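Local coordinates for DNMT2 (Spodoptera frugiperda, PDB 4H0N), which probably methylates carbon 5 of cytosine 38 in the anticodon loop of tRNA(Asp), using S-adenosyl-L-methionine as methyl donor, and can also act on DNA cytosines, at residues A19-S23 against I324-K329. The protein carries 3 engineered substitutions. Sequence-based numbering, arbitrary orientation.
Sequences AWKES and ISELLK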
ATOM      1  N   ALA A  19      -3.882  -5.457   8.989  1.00 21.84           N
ATOM      2  CA  ALA A  19      -4.136  -6.685   8.254  1.00 24.43           C
ATOM      3  C   ALA A  19      -4.011  -7.915   9.153  1.00 32.09           C
ATOM      4  O   ALA A  19      -4.734  -8.900   8.981  1.00 33.42           O
ATOM      5  CB  ALA A  19      -3.196  -6.786   7.064  1.00 20.17           C
ATOM      6  N   TRP A  20      -3.094  -7.854  10.112  1.00 31.41           N
ATOM      7  CA  TRP A  20      -2.912  -8.946  11.061  1.00 26.30           C
ATOM      8  C   TRP A  20      -4.174  -9.172  11.890  1.00 32.45           C
ATOM      9  O   TRP A  20      -4.543 -10.312  12.173  1.00 35.92           O
ATOM     10  CB  TRP A  20      -1.731  -8.668  11.987  1.00 20.93           C
ATOM     11  CG  TRP A  20      -1.485  -9.790  12.936  1.00 25.26           C
ATOM     12  CD1 TRP A  20      -1.820  -9.839  14.260  1.00 22.84           C
ATOM     13  CD2 TRP A  20      -0.875 -11.047  12.630  1.00 20.99           C
ATOM     14  NE1 TRP A  20      -1.444 -11.045  14.796  1.00 22.85           N
ATOM     15  CE2 TRP A  20      -0.865 -11.805  13.813  1.00 24.38           C
ATOM     16  CE3 TRP A  20      -0.329 -11.600  11.465  1.00 20.09           C
ATOM     17  CZ2 TRP A  20      -0.332 -13.091  13.870  1.00 28.25           C
ATOM     18  CZ3 TRP A  20       0.200 -12.875  11.524  1.00 27.24           C
ATOM     19  CH2 TRP A  20       0.196 -13.607  12.717  1.00 27.40           C
ATOM     20  N   LYS A  21      -4.829  -8.080  12.277  1.00 31.23           N
ATOM     21  CA  LYS A  21      -6.080  -8.161  13.020  1.00 28.15           C
ATOM     22  C   LYS A  21      -7.166  -8.808  12.182  1.00 31.79           C
ATOM     23  O   LYS A  21      -7.875  -9.691  12.652  1.00 37.59           O
ATOM     24  CB  LYS A  21      -6.534  -6.773  13.470  1.00 25.65           C
ATOM     25  CG  LYS A  21      -5.766  -6.220  14.655  1.00 47.92           C
ATOM     26  CD  LYS A  21      -6.311  -4.858  15.076  1.00 48.71           C
ATOM     27  CE  LYS A  21      -5.531  -4.285  16.255  1.00 47.12           C
ATOM     28  NZ  LYS A  21      -6.177  -3.063  16.818  1.00 47.41           N
ATOM     29  N   GLU A  22      -7.290  -8.364  10.937  1.00 35.76           N
ATOM     30  CA  GLU A  22      -8.330  -8.870  10.053  1.00 35.81           C
ATOM     31  C   GLU A  22      -8.207 -10.372   9.794  1.00 35.88           C
ATOM     32  O   GLU A  22      -9.199 -11.032   9.494  1.00 42.22           O
ATOM     33  CB  GLU A  22      -8.337  -8.094   8.733  1.00 30.78           C
ATOM     34  CG  GLU A  22      -9.515  -7.147   8.581  1.00 52.02           C
ATOM     35  CD  GLU A  22     -10.764  -7.841   8.059  1.00 69.76           C
ATOM     36  OE1 GLU A  22     -11.827  -7.724   8.705  1.00 74.15           O
ATOM     37  OE2 GLU A  22     -10.687  -8.491   6.995  1.00 75.50           O
ATOM     38  N   SER A  23      -6.997 -10.908   9.931  1.00 25.11           N
ATOM     39  CA  SER A  23      -6.739 -12.322   9.649  1.00 25.12           C
ATOM     40  C   SER A  23      -7.319 -13.249  10.709  1.00 26.52           C
ATOM     41  O   SER A  23      -7.624 -14.407  10.424  1.00 31.76           O
ATOM     42  CB  SER A  23      -5.232 -12.583   9.502  1.00 35.59           C
ATOM     43  OG  SER A  23      -4.543 -12.393  10.730  1.00 23.29           O
ATOM     44  N   ILE A 324      -3.441  -8.424   2.216  1.00 18.51           N
ATOM     45  CA  ILE A 324      -2.422  -8.943   3.127  1.00 21.81           C
ATOM     46  C   ILE A 324      -3.022  -9.909   4.143  1.00 25.93           C
ATOM     47  O   ILE A 324      -2.420 -10.932   4.482  1.00 26.26           O
ATOM     48  CB  ILE A 324      -1.677  -7.805   3.844  1.00 16.27           C
ATOM     49  CG1 ILE A 324      -0.883  -6.995   2.827  1.00 15.97           C
ATOM     50  CG2 ILE A 324      -0.741  -8.348   4.915  1.00 16.41           C
ATOM     51  CD1 ILE A 324      -0.105  -5.912   3.448  1.00 15.99           C
ATOM     52  N   SER A 325      -4.219  -9.581   4.613  1.00 25.56           N
ATOM     53  CA  SER A 325      -4.947 -10.449   5.517  1.00 18.46           C
ATOM     54  C   SER A 325      -5.162 -11.812   4.859  1.00 26.70           C
ATOM     55  O   SER A 325      -4.996 -12.860   5.493  1.00 22.06           O
ATOM     56  CB  SER A 325      -6.279  -9.809   5.891  1.00 30.92           C
ATOM     57  OG  SER A 325      -6.920 -10.535   6.924  1.00 43.98           O
ATOM     58  N   GLU A 326      -5.506 -11.800   3.575  1.00 19.06           N
ATOM     59  CA  GLU A 326      -5.693 -13.047   2.837  1.00 19.87           C
ATOM     60  C   GLU A 326      -4.403 -13.843   2.642  1.00 19.60           C
ATOM     61  O   GLU A 326      -4.428 -15.071   2.650  1.00 24.08           O
ATOM     62  CB  GLU A 326      -6.383 -12.792   1.496  1.00 21.74           C
ATOM     63  CG  GLU A 326      -7.831 -12.352   1.640  1.00 23.51           C
ATOM     64  CD  GLU A 326      -8.670 -13.349   2.424  1.00 40.28           C
ATOM     65  OE1 GLU A 326      -8.635 -14.558   2.099  1.00 43.06           O
ATOM     66  OE2 GLU A 326      -9.361 -12.925   3.375  1.00 48.58           O
ATOM     67  N   LEU A 327      -3.281 -13.150   2.462  1.00 49.35           N
ATOM     68  CA  LEU A 327      -1.990 -13.819   2.307  1.00 18.54           C
ATOM     69  C   LEU A 327      -1.505 -14.354   3.649  1.00 24.18           C
ATOM     70  O   LEU A 327      -0.907 -15.431   3.720  1.00 25.02           O
ATOM     71  CB  LEU A 327      -0.949 -12.871   1.709  1.00 17.81           C
ATOM     72  CG  LEU A 327      -1.113 -12.456   0.246  1.00 17.91           C
ATOM     73  CD1 LEU A 327      -0.147 -11.344  -0.095  1.00 17.32           C
ATOM     74  CD2 LEU A 327      -0.901 -13.634  -0.680  1.00 18.82           C
ATOM     75  N   LEU A 328      -1.768 -13.596   4.713  1.00 18.31           N
ATOM     76  CA  LEU A 328      -1.457 -14.046   6.069  1.00 18.60           C
ATOM     77  C   LEU A 328      -2.166 -15.357   6.400  1.00 19.66           C
ATOM     78  O   LEU A 328      -1.569 -16.247   7.006  1.00 24.39           O
ATOM     79  CB  LEU A 328      -1.801 -12.971   7.106  1.00 24.69           C
ATOM     80  CG  LEU A 328      -0.828 -11.793   7.226  1.00 27.09           C
ATOM     81  CD1 LEU A 328      -1.401 -10.711   8.127  1.00 31.28           C
ATOM     82  CD2 LEU A 328       0.510 -12.261   7.753  1.00 26.20           C
ATOM     83  N   LYS A 329      -3.430 -15.479   5.997  1.00 22.67           N
ATOM     84  CA  LYS A 329      -4.162 -16.736   6.170  1.00 28.54           C
ATOM     85  C   LYS A 329      -3.459 -17.877   5.445  1.00 27.31           C
ATOM     86  O   LYS A 329      -3.306 -18.971   5.990  1.00 24.41           O
ATOM     87  CB  LYS A 329      -5.602 -16.618   5.670  1.00 27.18           C
ATOM     88  CG  LYS A 329      -6.460 -15.687   6.497  1.00 31.59           C
ATOM     89  CD  LYS A 329      -7.824 -15.484   5.867  1.00 30.99           C
ATOM     90  CE  LYS A 329      -8.502 -14.265   6.457  1.00 36.25           C
ATOM     91  NZ  LYS A 329      -9.983 -14.358   6.367  1.00 45.63           N
TER
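In the Rossmann-like methyltransferase domain, Ala19, Trp20 and Ser23 on the helix after the first strand meet Ser325 and Leu328 on the C-terminal helix, beside the central sheet. The axes of the two short segments approach to 8.1 Å and cross at -56°, close enough for the small Ala19 to fit against the other helix: its CB lies 3.6 Å from Ile324 CG2. Further along, Leu328 CD1 comes 3.6 Å from Trp20 CE3, obliquely to the ring, while Leu328 CD2 lies in the ring plane at its edge, 3.8 Å from Trp20 CZ3. The indole reaches this methyl pair because its CG stands anti to the backbone N (chi1 -178°). Phe332 meets the same indole edge-to-face, and Leu116 of strand 114-119 packs on Leu328. Replacing Leu328 with an alanine would probably open a gap beside the six-membered ring of Trp20 and leave the indole less firmly held on that side. Polar contact centres on Ser325 OG, 3.4 Å from Ala19 O, a weak and unsettled hydrogen bond at best; Ser23 N is nearer Ser325 OG, at 3.0 Å, but too badly angled to bond. Ser23 OG instead turns back on its own helix, donating to Trp20 O at 2.5 Å, and also bonds to Leu25 N. This mixed interface, an apolar patch beside two serines, lies near the bound S-adenosyl-L-homocysteine, about 7 Å from the Ile324 side chain, its cross-helix cohesion resting on side-chain fit more than on hydrogen bonding.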